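Local coordinates for leucine aminopeptidase 2, chloroplastic (PDB 5LHJ), which acts in bottromycin maturation as a manganese-binding aminopeptidase of the M17 family, and probably removes unsubstituted N-terminal amino acids from peptides, at residues G189-P193 and P194-D198; V329-L332 and D333-T337. All blocks are in the same frame, centred on the assembly; numbering follows the deposited sequence.

Interaction 1 (G189-P193 and P194-D198)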
loop_
_atom_site.group_PDB
_atom_site.type_symbol
_atom_site.label_atom_id
_atom_site.label_comp_id
_atom_site.label_asym_id
_atom_site.label_seq_id
_atom_site.Cartn_x
_atom_site.Cartn_y
_atom_site.Cartn_z
ATOM N N GLY A 189 2.285 -20.256 22.454
ATOM C CA GLY A 189 2.186 -21.714 22.428
ATOM C C GLY A 189 2.316 -22.391 23.786
ATOM O O GLY A 189 1.810 -23.513 23.978
ATOM N N THR A 190 3.012 -21.734 24.713
ATOM C CA THR A 190 3.102 -22.180 26.104
ATOM C C THR A 190 1.932 -21.620 26.906
ATOM O O THR A 190 1.228 -22.381 27.582
ATOM C CB THR A 190 4.442 -21.778 26.740
ATOM O OG1 THR A 190 5.503 -22.429 26.038
ATOM C CG2 THR A 190 4.504 -22.177 28.212
ATOM N N LEU A 191 1.713 -20.309 26.811
ATOM C CA LEU A 191 0.631 -19.642 27.552
ATOM C C LEU A 191 -0.639 -19.544 26.722
ATOM O O LEU A 191 -1.055 -18.461 26.296
ATOM C CB LEU A 191 1.078 -18.268 28.069
ATOM C CG LEU A 191 0.180 -17.684 29.168
ATOM C CD1 LEU A 191 0.430 -18.399 30.490
ATOM C CD2 LEU A 191 0.423 -16.192 29.331
ATOM N N THR A 192 -1.258 -20.699 26.518
ATOM C CA THR A 192 -2.568 -20.814 25.873
ATOM C C THR A 192 -3.641 -20.428 26.897
ATOM O O THR A 192 -3.342 -20.351 28.099
ATOM C CB THR A 192 -2.818 -22.257 25.424
ATOM O OG1 THR A 192 -2.767 -23.117 26.575
ATOM C CG2 THR A 192 -1.767 -22.694 24.414
ATOM N N PRO A 193 -4.896 -20.231 26.454
ATOM C CA PRO A 193 -5.920 -19.944 27.468
ATOM C C PRO A 193 -6.054 -21.028 28.558
ATOM O O PRO A 193 -6.078 -20.667 29.736
ATOM C CB PRO A 193 -7.199 -19.737 26.646
ATOM C CG PRO A 193 -6.688 -19.299 25.291
ATOM C CD PRO A 193 -5.423 -20.082 25.081
ATOM N N PRO A 194 -6.093 -22.322 28.189
ATOM C CA PRO A 194 -6.108 -23.329 29.273
ATOM C C PRO A 194 -4.877 -23.316 30.186
ATOM O O PRO A 194 -5.011 -23.463 31.406
ATOM C CB PRO A 194 -6.199 -24.657 28.502
ATOM C CG PRO A 194 -6.917 -24.294 27.255
ATOM C CD PRO A 194 -6.280 -22.975 26.879
ATOM N N ALA A 195 -3.691 -23.128 29.611
ATOM C CA ALA A 195 -2.455 -23.062 30.393
ATOM C C ALA A 195 -2.409 -21.839 31.312
ATOM O O ALA A 195 -1.982 -21.926 32.472
ATOM C CB ALA A 195 -1.250 -23.065 29.472
ATOM N N PHE A 196 -2.884 -20.704 30.796
ATOM C CA PHE A 196 -2.977 -19.472 31.587
ATOM C C PHE A 196 -3.938 -19.660 32.767
ATOM O O PHE A 196 -3.600 -19.301 33.899
ATOM C CB PHE A 196 -3.362 -18.286 30.667
ATOM C CG PHE A 196 -3.159 -16.905 31.254
ATOM C CD1 PHE A 196 -2.544 -16.664 32.490
ATOM C CD2 PHE A 196 -3.586 -15.801 30.510
ATOM C CE1 PHE A 196 -2.390 -15.369 32.968
ATOM C CE2 PHE A 196 -3.403 -14.509 30.980
ATOM C CZ PHE A 196 -2.811 -14.292 32.206
ATOM N N ALA A 197 -5.096 -20.265 32.527
ATOM C CA ALA A 197 -6.036 -20.555 33.614
ATOM C C ALA A 197 -5.374 -21.454 34.680
ATOM O O ALA A 197 -5.514 -21.197 35.879
ATOM C CB ALA A 197 -7.302 -21.197 33.078
ATOM N N ASP A 198 -4.627 -22.460 34.237
ATOM C CA ASP A 198 -3.881 -23.339 35.163
ATOM C C ASP A 198 -2.858 -22.569 35.995
ATOM O O ASP A 198 -2.722 -22.802 37.206
ATOM C CB ASP A 198 -3.172 -24.469 34.416
ATOM C CG ASP A 198 -4.114 -25.539 33.888
ATOM O OD1 ASP A 198 -5.297 -25.603 34.281
ATOM O OD2 ASP A 198 -3.634 -26.343 33.046
#
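Leu191 drapes its forked end over Phe196, five residues further on. Methyl CD2 stands above one face of the ring, 4.2 Å from the Phe196 ring centroid and 14° off its normal, a CH-pi contact displaced somewhat toward the rim. The other methyl stays lower, against the base of the aromatic side chain: Leu191 CD1 is 3.7 Å from Phe196 CA. CG of Leu191 is anti to N (chi1 -163°), which carries the fork out to the Phe196 ring, and the two side chains meet at a slant. Beyond the two segments, Phe196 also packs on Leu313 of strand 306-316.

On the polar side, Thr192 turns its hydroxyl toward the first turn of the helix. With chi1 at 60°, OG1 lies between the backbone N and the carbonyl carbon, where it can accept from Ala195; the bond from Ala195 N to Thr192 OG1 is 3.2 Å. The methyl of Ala195 is wedged beside it, with Ala195 CB 3.2 Å from Thr190 O. Phe196 N bonds to Thr192 O at 2.8 Å, and Ala197 N to Pro193 O at 3.0 Å, the first i to i+4 bonds of the helix.

Pro193 and Pro194 open the helix with their rings side by side and pointing the same way. Neither has an N-H, so neither adds an amide donor to a first turn whose nitrogens have no preceding turn to bond to. Pro193 is buried against Leu313 and Glu315, while Pro194 leans on Glu236 and Arg239. The inverse gamma turn centred on Leu191 thus delivers the chain to an N-cap threonine with prolines in the first turn, both well suited to a helix start, here opening helix 193-207 beside the central sheet of the M17 catalytic domain.

Interaction 2 (V329-L332 and D333-T337)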
loop_
_atom_site.group_PDB
_atom_site.type_symbol
_atom_site.label_atom_id
_atom_site.label_comp_id
_atom_site.label_asym_id
_atom_site.label_seq_id
_atom_site.Cartn_x
_atom_site.Cartn_y
_atom_site.Cartn_z
ATOM N N VAL A 329 -23.462 -10.501 17.862
ATOM C CA VAL A 329 -23.349 -11.089 19.190
ATOM C C VAL A 329 -24.477 -10.540 20.067
ATOM O O VAL A 329 -24.640 -9.322 20.182
ATOM C CB VAL A 329 -21.976 -10.774 19.827
ATOM C CG1 VAL A 329 -21.932 -11.237 21.279
ATOM C CG2 VAL A 329 -20.863 -11.415 19.006
ATOM N N ARG A 330 -25.244 -11.442 20.683
ATOM C CA ARG A 330 -26.239 -11.078 21.691
ATOM C C ARG A 330 -25.608 -11.262 23.072
ATOM O O ARG A 330 -25.318 -12.385 23.490
ATOM C CB ARG A 330 -27.493 -11.949 21.536
ATOM C CG ARG A 330 -28.547 -11.823 22.638
ATOM C CD ARG A 330 -29.717 -10.922 22.318
ATOM N NE ARG A 330 -30.286 -11.107 20.976
ATOM C CZ ARG A 330 -31.254 -10.345 20.461
ATOM N NH1 ARG A 330 -31.799 -9.361 21.179
ATOM N NH2 ARG A 330 -31.677 -10.561 19.216
ATOM N N HIS A 331 -25.434 -10.149 23.778
ATOM C CA HIS A 331 -24.686 -10.129 25.030
ATOM C C HIS A 331 -25.530 -10.556 26.223
ATOM O O HIS A 331 -26.759 -10.731 26.115
ATOM C CB HIS A 331 -24.105 -8.728 25.271
ATOM C CG HIS A 331 -23.053 -8.339 24.282
ATOM N ND1 HIS A 331 -21.769 -8.838 24.318
ATOM C CD2 HIS A 331 -23.095 -7.487 23.233
ATOM C CE1 HIS A 331 -21.066 -8.312 23.329
ATOM N NE2 HIS A 331 -21.849 -7.494 22.655
ATOM N N LEU A 332 -24.855 -10.704 27.363
ATOM C CA LEU A 332 -25.482 -11.088 28.645
ATOM C C LEU A 332 -26.592 -10.134 29.124
ATOM O O LEU A 332 -27.512 -10.575 29.832
ATOM C CB LEU A 332 -24.383 -11.200 29.721
ATOM C CG LEU A 332 -24.747 -11.664 31.140
ATOM C CD1 LEU A 332 -25.352 -13.048 31.099
ATOM C CD2 LEU A 332 -23.489 -11.682 32.002
ATOM N N ASP A 333 -26.517 -8.854 28.754
ATOM C CA ASP A 333 -27.552 -7.865 29.079
ATOM C C ASP A 333 -28.676 -7.771 28.029
ATOM O O ASP A 333 -29.536 -6.900 28.136
ATOM C CB ASP A 333 -26.951 -6.471 29.337
ATOM C CG ASP A 333 -26.328 -5.826 28.087
ATOM O OD1 ASP A 333 -26.286 -6.446 27.013
ATOM O OD2 ASP A 333 -25.860 -4.679 28.212
ATOM N N GLY A 334 -28.663 -8.657 27.036
ATOM C CA GLY A 334 -29.663 -8.670 25.974
ATOM C C GLY A 334 -29.403 -7.746 24.797
ATOM O O GLY A 334 -30.129 -7.824 23.792
ATOM N N THR A 335 -28.383 -6.884 24.879
ATOM C CA THR A 335 -28.069 -5.967 23.779
ATOM C C THR A 335 -27.189 -6.660 22.750
ATOM O O THR A 335 -26.596 -7.700 23.023
ATOM C CB THR A 335 -27.391 -4.660 24.253
ATOM O OG1 THR A 335 -26.071 -4.918 24.765
ATOM C CG2 THR A 335 -28.216 -3.981 25.305
ATOM N N THR A 336 -27.107 -6.066 21.563
ATOM C CA THR A 336 -26.467 -6.711 20.425
ATOM C C THR A 336 -25.324 -5.883 19.852
ATOM O O THR A 336 -25.384 -4.653 19.809
ATOM C CB THR A 336 -27.470 -7.030 19.307
ATOM O OG1 THR A 336 -28.112 -5.821 18.877
ATOM C CG2 THR A 336 -28.501 -8.021 19.790
ATOM N N THR A 337 -24.297 -6.583 19.386
ATOM C CA THR A 337 -23.162 -5.961 18.708
ATOM C C THR A 337 -22.935 -6.608 17.361
ATOM O O THR A 337 -22.870 -7.834 17.260
ATOM C CB THR A 337 -21.875 -6.106 19.536
ATOM O OG1 THR A 337 -22.039 -5.451 20.800
ATOM C CG2 THR A 337 -20.662 -5.532 18.824
#
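Thr337 OG1 is gripped by two nitrogens: His331 NE2, at 2.8 Å, and, weakly, Arg431 NH1, which also bonds to Thr335 OG1. The Thr337 hydroxyl meets the imidazole at its edge, in the ring plane, and either partner of the His331 pair could be the donor. A chi1 of -67° sets the His331 ring beside its own backbone N and brings NE2 across to the second strand. At the far nitrogen, His331 ND1 bonds to Asp352 OD2, so the ring is held at two corners and its rotation is fixed. Val329 CG1 lies over one face, 3.7 Å above the plane of the His331 ring.

The backbone here is a beta hairpin closed by a type I turn from His331 to Gly334 and a G1 beta bulge. Two bonds set the pattern of turn and bulge, Gly334 N to His331 O at 3.0 Å and His331 N to Thr335 O at 2.8 Å, and Gly334 takes the positive phi (85°) of the bulge position. Further down, Val329 and Thr337 form an antiparallel hydrogen-bonded pair.

Just past the turn, Asp333 OD1 accepts from both Thr335 N, at 3.0 Å in an Asx turn, and Thr335 OG1, at 2.7 Å; the amide comes from above the carboxylate plane and the hydroxyl from the syn side.

On the face away from Val329 and Thr337, Arg330 bends at chi2 and chi3 and lays its guanidinium flat across Thr336 CG2, which is 3.7 Å from Arg330 CZ. Arg330 NH1 makes a weak bond to Gly334 O. Beside this pair, Thr336 OG1 bonds to Asp430 N and to Tyr145 O of a neighbouring subunit.

Both contacts lie in the catalytic domain, but they share no element: their centres are 27 Å apart and their nearest atoms about 17 Å. Interaction 1 is the more buried, starting a helix that packs on the central sheet, with the side chain of Phe196 about 9 Å from that of the manganese ligand Lys261. Interaction 2 is a partly buried hairpin further from the chain centre, resting on helix 345-358 and packing on a neighbouring subunit; interaction 1 meets another subunit through a weak bond of Gly189. Their chemistry follows: an apolar leucine-phenylalanine pair beside a single hydroxyl cap in 189-198, against a network of imidazole, hydroxyl, carboxylate and guanidinium groups in 329-337.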